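Local coordinates for protein lipoteichoic acid primase (Listeria monocytogenes, PDB 4UOP) that belongs to the sulfatase-like family of alpha/beta enzymes and carries a bound magnesium ion in its extracellular catalytic domain, at residues 124-127 / 128-131; 160-163 / 164-167; 245-248 / 249-253; 287-290 / 291-294. One frame throughout, in Å; residues are numbered along the deposited sequence.

Contact 1: residues 124-127 / 128-131; sequences YYTN and TQTY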
loop_
_atom_site.group_PDB
_atom_site.type_symbol
_atom_site.label_atom_id
_atom_site.label_comp_id
_atom_site.label_asym_id
_atom_site.label_seq_id
_atom_site.Cartn_x
_atom_site.Cartn_y
_atom_site.Cartn_z
ATOM N N TYR B 124 -1.879 -5.007 -1.957
ATOM C CA TYR B 124 -2.305 -3.947 -2.880
ATOM C C TYR B 124 -3.545 -3.200 -2.357
ATOM O O TYR B 124 -3.536 -1.975 -2.283
ATOM C CB TYR B 124 -2.582 -4.602 -4.246
ATOM C CG TYR B 124 -3.101 -3.721 -5.373
ATOM C CD1 TYR B 124 -4.433 -3.307 -5.407
ATOM C CD2 TYR B 124 -2.281 -3.364 -6.450
ATOM C CE1 TYR B 124 -4.921 -2.524 -6.444
ATOM C CE2 TYR B 124 -2.762 -2.584 -7.497
ATOM C CZ TYR B 124 -4.082 -2.168 -7.488
ATOM O OH TYR B 124 -4.570 -1.395 -8.519
ATOM N N TYR B 125 -4.600 -3.944 -2.009
ATOM C CA TYR B 125 -5.865 -3.373 -1.502
ATOM C C TYR B 125 -5.926 -3.196 0.024
ATOM O O TYR B 125 -5.108 -3.737 0.757
ATOM C CB TYR B 125 -7.037 -4.294 -1.864
ATOM C CG TYR B 125 -7.203 -4.630 -3.325
ATOM C CD1 TYR B 125 -7.620 -3.667 -4.240
ATOM C CD2 TYR B 125 -6.985 -5.929 -3.788
ATOM C CE1 TYR B 125 -7.791 -3.983 -5.582
ATOM C CE2 TYR B 125 -7.156 -6.255 -5.124
ATOM C CZ TYR B 125 -7.556 -5.277 -6.015
ATOM O OH TYR B 125 -7.729 -5.599 -7.339
ATOM N N THR B 126 -6.910 -2.420 0.476
ATOM C CA THR B 126 -7.442 -2.535 1.837
ATOM C C THR B 126 -8.615 -3.506 1.741
ATOM O O THR B 126 -9.658 -3.179 1.162
ATOM C CB THR B 126 -7.891 -1.172 2.406
ATOM O OG1 THR B 126 -6.740 -0.343 2.583
ATOM C CG2 THR B 126 -8.562 -1.329 3.743
ATOM N N ASN B 127 -8.440 -4.704 2.285
ATOM C CA ASN B 127 -9.412 -5.774 2.081
ATOM C C ASN B 127 -10.782 -5.456 2.650
ATOM O O ASN B 127 -11.790 -5.877 2.088
ATOM C CB ASN B 127 -8.887 -7.122 2.613
ATOM C CG ASN B 127 -7.919 -7.784 1.652
ATOM O OD1 ASN B 127 -7.726 -7.318 0.527
ATOM N ND2 ASN B 127 -7.295 -8.854 2.087
ATOM N N THR B 128 -10.829 -4.708 3.753
ATOM C CA THR B 128 -12.115 -4.377 4.344
ATOM C C THR B 128 -12.919 -3.475 3.401
ATOM O O THR B 128 -14.139 -3.494 3.439
ATOM C CB THR B 128 -11.990 -3.727 5.744
ATOM O OG1 THR B 128 -11.256 -2.505 5.658
ATOM C CG2 THR B 128 -11.302 -4.682 6.713
ATOM N N GLN B 129 -12.225 -2.701 2.567
ATOM C CA GLN B 129 -12.869 -1.862 1.547
ATOM C C GLN B 129 -13.247 -2.705 0.344
ATOM O O GLN B 129 -14.407 -2.795 -0.019
ATOM C CB GLN B 129 -11.924 -0.755 1.081
ATOM C CG GLN B 129 -11.648 0.304 2.136
ATOM C CD GLN B 129 -12.645 1.447 2.112
ATOM O OE1 GLN B 129 -13.656 1.409 1.395
ATOM N NE2 GLN B 129 -12.361 2.478 2.897
ATOM N N THR B 130 -12.252 -3.332 -0.258
ATOM C CA THR B 130 -12.432 -4.046 -1.522
ATOM C C THR B 130 -13.370 -5.246 -1.429
ATOM O O THR B 130 -14.074 -5.556 -2.402
ATOM C CB THR B 130 -11.070 -4.493 -2.070
ATOM O OG1 THR B 130 -10.220 -3.346 -2.173
ATOM C CG2 THR B 130 -11.201 -5.155 -3.452
ATOM N N TYR B 131 -13.394 -5.928 -0.284
ATOM C CA TYR B 131 -14.178 -7.163 -0.172
ATOM C C TYR B 131 -15.336 -7.079 0.818
ATOM O O TYR B 131 -15.925 -8.097 1.202
ATOM C CB TYR B 131 -13.243 -8.327 0.145
ATOM C CG TYR B 131 -12.213 -8.537 -0.930
ATOM C CD1 TYR B 131 -12.576 -9.055 -2.170
ATOM C CD2 TYR B 131 -10.877 -8.178 -0.733
ATOM C CE1 TYR B 131 -11.643 -9.236 -3.167
ATOM C CE2 TYR B 131 -9.935 -8.360 -1.730
ATOM C CZ TYR B 131 -10.322 -8.896 -2.944
ATOM O OH TYR B 131 -9.395 -9.083 -3.934
HETATM O O HOH W 1 -8.420 -0.787 -1.418
#
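Tyr125 and Thr130 meet methyl to ring: CG2 of Thr130 stands 4.0 Å from the centroid of the Tyr125 ring and only 13° off its normal, a CH-pi contact over the face. The same methyl lies above the centre of the neighbouring Tyr131 ring, so it is wedged between two aromatic groups whose side chains run roughly perpendicular to each other. Its place follows from chi1 of Thr130 (-55°), which sets CG2 opposite the backbone N and leaves OG1 on the N side, 3.3 Å from Tyr125 CB. Tyr131 OH approaches Tyr125 CE2 obliquely at 3.8 Å, but its polar partner is Asn433. Asn127 lies alongside Tyr131, its OD1 at the ring edge 3.3 Å from CE2, with amide and ring planes 75° apart. The first turn of helix 127-130 closes on Thr126 O. Thr130 N reaches it at 3.0 Å in a nearly straight bond, whereas Gln129 N comes from above the carbonyl plane with a more bent one. Although Thr126 holds the N-cap position, its hydroxyl makes no capping bond; a water accepts from Thr126 N at 2.9 Å and is also hydrogen-bonded to Thr130 OG1. The chemistry implies a helix start held by a doubly used carbonyl and a water bridge, while the methyl between the two rings probably contributes mostly dispersion and Asn127 OD1 a polar contact with the ring edge.

Contact 2: residues 160-163 / 164-167; sequences FYNR and DEFY
Arg163 and Tyr167, one helical turn apart, form the close half of this contact, lying side by side and pointing the same way. CB of Arg163 sits over the Tyr167 ring face, 4.1 Å from the centroid and 26° off the normal, and the extended chain continues along the ring until CD comes 3.3 Å from Tyr167 OH. Guanidinium and ring planes differ by only 21°. Arg163 NE and Tyr167 OH come to 3.2 Å at an angle too poor for a hydrogen bond; Glu112 instead takes Arg163 NH2 in a salt bridge through OE2 and bonds Tyr167 OH through OE1. Within its own segment, the guanidinium has Tyr161 CD2 over the centre of one face. This is the N-terminal turn of helix 163-169, which follows strand 149-153 of the large mixed sheet in the sulfatase-family alpha/beta fold, and the Arg163 side chain reaches within about 7 Å of the magnesium ion. Asn162 O starts the turn, accepting from Phe166 N at 2.8 Å, close to the carbonyl plane, and from Glu165 N at 3.1 Å, well above it. The other half is looser and nearer solvent. At the N-cap, Asn162 leaves capping aside and gives ND2 to Thr128 O; its OD1 merely touches CG of Glu165 at 3.3 Å, the two side chains meeting at a slant. Glu165 is exposed and bent at chi2 (-62°), its carboxylate leading away from residues 160-163, and its OE1 has a long, weak ion pair with Arg438.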
loop_
_atom_site.group_PDB
_atom_site.type_symbol
_atom_site.label_atom_id
_atom_site.label_comp_id
_atom_site.label_asym_id
_atom_site.label_seq_id
_atom_site.Cartn_x
_atom_site.Cartn_y
_atom_site.Cartn_z
ATOM N N PHE B 160 -15.451 4.409 8.797
ATOM C CA PHE B 160 -13.985 4.252 8.703
ATOM C C PHE B 160 -13.606 2.852 8.215
ATOM O O PHE B 160 -14.053 1.841 8.774
ATOM C CB PHE B 160 -13.293 4.432 10.060
ATOM C CG PHE B 160 -12.803 5.810 10.372
ATOM C CD1 PHE B 160 -13.625 6.713 11.041
ATOM C CD2 PHE B 160 -11.487 6.172 10.114
ATOM C CE1 PHE B 160 -13.164 7.977 11.390
ATOM C CE2 PHE B 160 -11.017 7.429 10.463
ATOM C CZ PHE B 160 -11.859 8.333 11.100
ATOM N N TYR B 161 -12.762 2.813 7.192
ATOM C CA TYR B 161 -12.278 1.567 6.587
ATOM C C TYR B 161 -13.399 0.646 6.096
ATOM O O TYR B 161 -13.197 -0.566 5.984
ATOM C CB TYR B 161 -11.379 0.788 7.565
ATOM C CG TYR B 161 -10.413 1.644 8.354
ATOM C CD1 TYR B 161 -9.572 2.550 7.716
ATOM C CD2 TYR B 161 -10.341 1.543 9.740
ATOM C CE1 TYR B 161 -8.690 3.336 8.443
ATOM C CE2 TYR B 161 -9.453 2.317 10.479
ATOM C CZ TYR B 161 -8.637 3.218 9.830
ATOM O OH TYR B 161 -7.758 3.978 10.581
ATOM N N ASN B 162 -14.563 1.217 5.801
ATOM C CA ASN B 162 -15.688 0.445 5.295
ATOM C C ASN B 162 -16.195 -0.592 6.321
ATOM O O ASN B 162 -16.739 -1.619 5.936
ATOM C CB ASN B 162 -15.289 -0.249 3.990
ATOM C CG ASN B 162 -16.478 -0.706 3.174
ATOM O OD1 ASN B 162 -17.461 0.007 3.059
ATOM N ND2 ASN B 162 -16.383 -1.894 2.583
ATOM N N ARG B 163 -16.035 -0.306 7.610
ATOM C CA ARG B 163 -16.431 -1.253 8.664
ATOM C C ARG B 163 -17.932 -1.575 8.639
ATOM O O ARG B 163 -18.327 -2.719 8.907
ATOM C CB ARG B 163 -16.041 -0.745 10.054
ATOM C CG ARG B 163 -14.606 -1.062 10.432
ATOM C CD ARG B 163 -14.151 -0.205 11.606
ATOM N NE ARG B 163 -12.822 -0.598 12.100
ATOM C CZ ARG B 163 -11.955 0.245 12.674
ATOM N NH1 ARG B 163 -12.249 1.538 12.830
ATOM N NH2 ARG B 163 -10.774 -0.190 13.092
ATOM N N ASP B 164 -18.748 -0.578 8.299
ATOM C CA ASP B 164 -20.203 -0.761 8.239
ATOM C C ASP B 164 -20.654 -1.739 7.141
ATOM O O ASP B 164 -21.744 -2.293 7.229
ATOM C CB ASP B 164 -20.948 0.580 8.151
ATOM C CG ASP B 164 -20.530 1.435 6.977
ATOM O OD1 ASP B 164 -19.749 0.978 6.107
ATOM O OD2 ASP B 164 -20.997 2.599 6.937
ATOM N N GLU B 165 -19.813 -1.973 6.135
ATOM C CA GLU B 165 -20.010 -3.096 5.189
ATOM C C GLU B 165 -19.208 -4.349 5.545
ATOM O O GLU B 165 -19.667 -5.480 5.343
ATOM C CB GLU B 165 -19.628 -2.657 3.775
ATOM C CG GLU B 165 -20.419 -1.466 3.260
ATOM C CD GLU B 165 -21.909 -1.746 3.162
ATOM O OE1 GLU B 165 -22.288 -2.912 2.881
ATOM O OE2 GLU B 165 -22.705 -0.799 3.358
ATOM N N PHE B 166 -17.991 -4.158 6.035
ATOM C CA PHE B 166 -17.113 -5.276 6.372
ATOM C C PHE B 166 -17.671 -6.148 7.496
ATOM O O PHE B 166 -17.593 -7.370 7.434
ATOM C CB PHE B 166 -15.722 -4.747 6.724
ATOM C CG PHE B 166 -14.799 -5.768 7.298
ATOM C CD1 PHE B 166 -14.452 -6.903 6.570
ATOM C CD2 PHE B 166 -14.275 -5.603 8.572
ATOM C CE1 PHE B 166 -13.591 -7.841 7.106
ATOM C CE2 PHE B 166 -13.410 -6.540 9.105
ATOM C CZ PHE B 166 -13.074 -7.661 8.370
ATOM N N TYR B 167 -18.228 -5.526 8.521
ATOM C CA TYR B 167 -18.703 -6.290 9.660
ATOM C C TYR B 167 -19.857 -7.254 9.290
ATOM O O TYR B 167 -19.817 -8.419 9.693
ATOM C CB TYR B 167 -19.014 -5.383 10.849
ATOM C CG TYR B 167 -17.800 -4.746 11.510
ATOM C CD1 TYR B 167 -16.535 -5.336 11.473
ATOM C CD2 TYR B 167 -17.930 -3.563 12.221
ATOM C CE1 TYR B 167 -15.449 -4.754 12.110
ATOM C CE2 TYR B 167 -16.857 -2.980 12.846
ATOM C CZ TYR B 167 -15.617 -3.580 12.784
ATOM O OH TYR B 167 -14.547 -2.994 13.417
#

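Contact 3: residues 245-248 / 249-253; sequences TELG and NYFEA
Thr245 opens the contact by passing its carbonyl to the next turn, Thr245 O accepting from Asn249 N at 2.9 Å in a nearly straight bond. Its hydroxyl caps the helix start: chi1 of 67° places OG1 where it accepts the N-H of Gly248 at 3.0 Å, and OG1 is also bonded to Leu242 O. Glu246 contributes backbone alone to the turn, its O receiving Tyr250 N at 2.8 Å. Leu247 carries the side-chain packing. With CG opposite the backbone N (chi1 -177°), the chain leans along the helix toward Phe251; Leu247 CG lies 3.6 Å from Phe251 CE2, and Leu247 CD1 rests over the Phe251 ring face, offset toward the rim, 4.1 Å from the centroid and 22° off the normal. The same CD1 touches Tyr250 CD2 at 4.1 Å, so one methyl bridges two aromatic residues; the Tyr250 hydroxyl itself bonds Ser67 O. Gly248 closes the segment, its O accepting from Glu252 N at 3.1 Å. Successive i to i+4 bonds together with a threonine hydroxyl gripping the N-H three residues on are the marks of an N-capped alpha-helix, here the first turns of helix 246-271.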
loop_
_atom_site.group_PDB
_atom_site.type_symbol
_atom_site.label_atom_id
_atom_site.label_comp_id
_atom_site.label_asym_id
_atom_site.label_seq_id
_atom_site.Cartn_x
_atom_site.Cartn_y
_atom_site.Cartn_z
ATOM N N THR B 245 7.586 14.474 24.214
ATOM C CA THR B 245 8.144 13.754 23.057
ATOM C C THR B 245 7.125 12.709 22.622
ATOM O O THR B 245 6.273 12.346 23.416
ATOM C CB THR B 245 9.461 12.994 23.381
ATOM O OG1 THR B 245 9.225 11.902 24.291
ATOM C CG2 THR B 245 10.530 13.938 23.971
ATOM N N GLU B 246 7.232 12.210 21.393
ATOM C CA GLU B 246 6.323 11.178 20.903
ATOM C C GLU B 246 6.324 9.953 21.805
ATOM O O GLU B 246 5.258 9.453 22.152
ATOM C CB GLU B 246 6.668 10.758 19.467
ATOM C CG GLU B 246 5.886 9.543 18.980
ATOM C CD GLU B 246 6.124 9.226 17.515
ATOM O OE1 GLU B 246 7.231 8.758 17.165
ATOM O OE2 GLU B 246 5.188 9.428 16.715
ATOM N N LEU B 247 7.503 9.464 22.174
ATOM C CA LEU B 247 7.598 8.274 23.016
ATOM C C LEU B 247 7.022 8.515 24.399
ATOM O O LEU B 247 6.377 7.633 24.979
ATOM C CB LEU B 247 9.035 7.735 23.115
ATOM C CG LEU B 247 9.202 6.444 23.937
ATOM C CD1 LEU B 247 8.419 5.298 23.314
ATOM C CD2 LEU B 247 10.663 6.043 24.083
ATOM N N GLY B 248 7.241 9.713 24.935
ATOM C CA GLY B 248 6.657 10.051 26.226
ATOM C C GLY B 248 5.148 10.043 26.176
ATOM O O GLY B 248 4.489 9.453 27.037
ATOM N N ASN B 249 4.584 10.663 25.149
ATOM C CA ASN B 249 3.145 10.684 24.980
ATOM C C ASN B 249 2.610 9.268 24.765
ATOM O O ASN B 249 1.551 8.926 25.281
ATOM C CB ASN B 249 2.741 11.592 23.825
ATOM C CG ASN B 249 3.093 13.051 24.091
ATOM O OD1 ASN B 249 3.171 13.475 25.237
ATOM N ND2 ASN B 249 3.314 13.805 23.037
ATOM N N TYR B 250 3.370 8.466 24.033
ATOM C CA TYR B 250 3.030 7.066 23.785
ATOM C C TYR B 250 2.919 6.323 25.098
ATOM O O TYR B 250 1.930 5.655 25.342
ATOM C CB TYR B 250 4.078 6.411 22.900
ATOM C CG TYR B 250 3.850 4.941 22.669
ATOM C CD1 TYR B 250 2.905 4.502 21.741
ATOM C CD2 TYR B 250 4.568 4.001 23.370
ATOM C CE1 TYR B 250 2.693 3.155 21.516
ATOM C CE2 TYR B 250 4.365 2.650 23.154
ATOM C CZ TYR B 250 3.436 2.237 22.219
ATOM O OH TYR B 250 3.244 0.891 22.025
ATOM N N PHE B 251 3.900 6.498 25.976
ATOM C CA PHE B 251 3.866 5.839 27.282
ATOM C C PHE B 251 2.676 6.258 28.161
ATOM O O PHE B 251 2.091 5.418 28.849
ATOM C CB PHE B 251 5.171 6.063 28.052
ATOM C CG PHE B 251 6.337 5.221 27.592
ATOM C CD1 PHE B 251 6.186 3.896 27.189
ATOM C CD2 PHE B 251 7.615 5.759 27.607
ATOM C CE1 PHE B 251 7.279 3.151 26.800
ATOM C CE2 PHE B 251 8.707 5.019 27.205
ATOM C CZ PHE B 251 8.543 3.713 26.796
ATOM N N GLU B 252 2.310 7.542 28.164
ATOM C CA GLU B 252 1.120 7.983 28.904
ATOM C C GLU B 252 -0.148 7.319 28.343
ATOM O O GLU B 252 -1.032 6.913 29.092
ATOM C CB GLU B 252 0.912 9.493 28.825
ATOM C CG GLU B 252 2.055 10.324 29.365
ATOM C CD GLU B 252 2.126 10.382 30.883
ATOM O OE1 GLU B 252 1.293 9.761 31.598
ATOM O OE2 GLU B 252 3.040 11.092 31.358
ATOM N N ALA B 253 -0.230 7.230 27.024
ATOM C CA ALA B 253 -1.428 6.700 26.363
ATOM C C ALA B 253 -1.550 5.201 26.564
ATOM O O ALA B 253 -2.643 4.703 26.848
ATOM C CB ALA B 253 -1.420 7.021 24.887
#

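Contact 4: residues 287-290 / 291-294; sequences IIKT and DQLP
A short 3-10 turn in the loop after strand 277-283, just beyond the magnesium ligands Asp284 and His285, brings Lys289 against Gln292 and Thr290 against Leu293. Two i to i+3 bonds define it. Gln292 N donates to Lys289 O at 3.0 Å with an N-H angle of 143°, and Leu293 N to Thr290 O at 3.3 Å. Both donors stand above the carbonyl planes, the second by 71°, as fits the tight i to i+3 winding. On one flank Lys289 and Gln292 run side by side in the same direction, CD of the lysine 3.7 Å from NE2 of the glutamine. Their polar ends serve the dimer: Lys289 NZ forms a salt bridge with Asp228 of the second subunit, and Gln292 OE1 accepts from Lys231 N of that subunit. The second flank is mostly aliphatic. Leu293 has CG opposite its own carbonyl carbon (chi1 -72°), which lays the side chain back along Thr290; CG comes 3.5 Å from Thr290 O and CD1 3.9 Å from Thr290 CA. CD2 extends farther, meeting Ile288 CG2 at 3.9 Å where the two side chains cross at about a right angle. Thr290 OG1 is bonded to Asp314, tying the turn to helix 312-315. The chemistry thus divides by side: aliphatic carbon faces helix 246-271 within the chain, while the lysine nitrogen and the glutamine oxygen are satisfied by the second subunit, so the turn joins its own helix 246-271 to the neighbouring chain.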
loop_
_atom_site.group_PDB
_atom_site.type_symbol
_atom_site.label_atom_id
_atom_site.label_comp_id
_atom_site.label_asym_id
_atom_site.label_seq_id
_atom_site.Cartn_x
_atom_site.Cartn_y
_atom_site.Cartn_z
ATOM N N ILE B 287 3.877 0.793 16.539
ATOM C CA ILE B 287 3.817 2.159 16.064
ATOM C C ILE B 287 5.155 2.898 16.205
ATOM O O ILE B 287 5.401 3.846 15.468
ATOM C CB ILE B 287 2.656 2.931 16.753
ATOM C CG1 ILE B 287 2.297 4.204 15.981
ATOM C CG2 ILE B 287 2.987 3.243 18.202
ATOM C CD1 ILE B 287 1.979 3.976 14.516
ATOM N N ILE B 288 6.008 2.463 17.128
ATOM C CA ILE B 288 7.297 3.118 17.370
ATOM C C ILE B 288 8.398 2.311 16.685
ATOM O O ILE B 288 8.594 1.123 16.973
ATOM C CB ILE B 288 7.587 3.215 18.879
ATOM C CG1 ILE B 288 6.426 3.896 19.638
ATOM C CG2 ILE B 288 8.930 3.896 19.118
ATOM C CD1 ILE B 288 6.152 5.353 19.277
ATOM N N LYS B 289 9.098 2.944 15.750
ATOM C CA LYS B 289 10.276 2.330 15.147
ATOM C C LYS B 289 11.435 2.550 16.110
ATOM O O LYS B 289 11.989 3.661 16.183
ATOM C CB LYS B 289 10.567 2.936 13.781
ATOM C CG LYS B 289 9.451 2.718 12.784
ATOM C CD LYS B 289 9.999 2.460 11.391
ATOM C CE LYS B 289 8.889 2.101 10.416
ATOM N NZ LYS B 289 8.054 3.278 10.057
ATOM N N THR B 290 11.775 1.516 16.875
ATOM C CA THR B 290 12.648 1.703 18.028
ATOM C C THR B 290 14.083 2.021 17.610
ATOM O O THR B 290 14.789 2.701 18.348
ATOM C CB THR B 290 12.637 0.503 18.991
ATOM O OG1 THR B 290 12.914 -0.704 18.260
ATOM C CG2 THR B 290 11.281 0.385 19.683
ATOM N N ASP B 291 14.510 1.540 16.444
ATOM C CA ASP B 291 15.858 1.846 15.955
ATOM C C ASP B 291 15.994 3.308 15.504
ATOM O O ASP B 291 17.112 3.801 15.387
ATOM C CB ASP B 291 16.325 0.849 14.867
ATOM C CG ASP B 291 15.480 0.887 13.606
ATOM O OD1 ASP B 291 14.883 1.951 13.299
ATOM O OD2 ASP B 291 15.410 -0.181 12.922
ATOM N N GLN B 292 14.865 3.990 15.287
ATOM C CA GLN B 292 14.841 5.405 14.931
ATOM C C GLN B 292 14.667 6.351 16.122
ATOM O O GLN B 292 14.591 7.565 15.934
ATOM C CB GLN B 292 13.736 5.692 13.922
ATOM C CG GLN B 292 13.934 4.977 12.593
ATOM C CD GLN B 292 13.209 5.622 11.424
ATOM O OE1 GLN B 292 13.133 6.849 11.318
ATOM N NE2 GLN B 292 12.748 4.799 10.497
ATOM N N LEU B 293 14.597 5.818 17.339
ATOM C CA LEU B 293 14.475 6.675 18.523
ATOM C C LEU B 293 15.744 7.500 18.714
ATOM O O LEU B 293 16.832 7.060 18.341
ATOM C CB LEU B 293 14.235 5.842 19.792
ATOM C CG LEU B 293 12.854 5.197 19.940
ATOM C CD1 LEU B 293 12.864 4.172 21.065
ATOM C CD2 LEU B 293 11.791 6.255 20.196
ATOM N N PRO B 294 15.611 8.679 19.348
ATOM C CA PRO B 294 16.822 9.342 19.831
ATOM C C PRO B 294 17.629 8.412 20.722
ATOM O O PRO B 294 17.058 7.636 21.498
ATOM C CB PRO B 294 16.290 10.534 20.635
ATOM C CG PRO B 294 14.929 10.793 20.098
ATOM C CD PRO B 294 14.395 9.463 19.609
#

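Along the chain the contacts follow in series, 1 to 4, all in the sulfatase-like part of the protein, and they fall into two pairs. Contacts 1 and 2 have centres 10 Å apart and touch where helix 127-130 meets the start of helix 163-169. Contacts 3 and 4, with centres 12 Å apart, meet where helix 246-271 packs on the loop after strand 277-283, Tyr250 CE1 lying 3.3 Å from Ile287 CG2. The pairs are well separated, centres about 28 to 31 Å apart. Side chains of all four come within about 7 to 12 Å of magnesium. Across the dimer, Lys289 of the second subunit packs on residues 124-125, so contacts 1 and 4 meet between subunits.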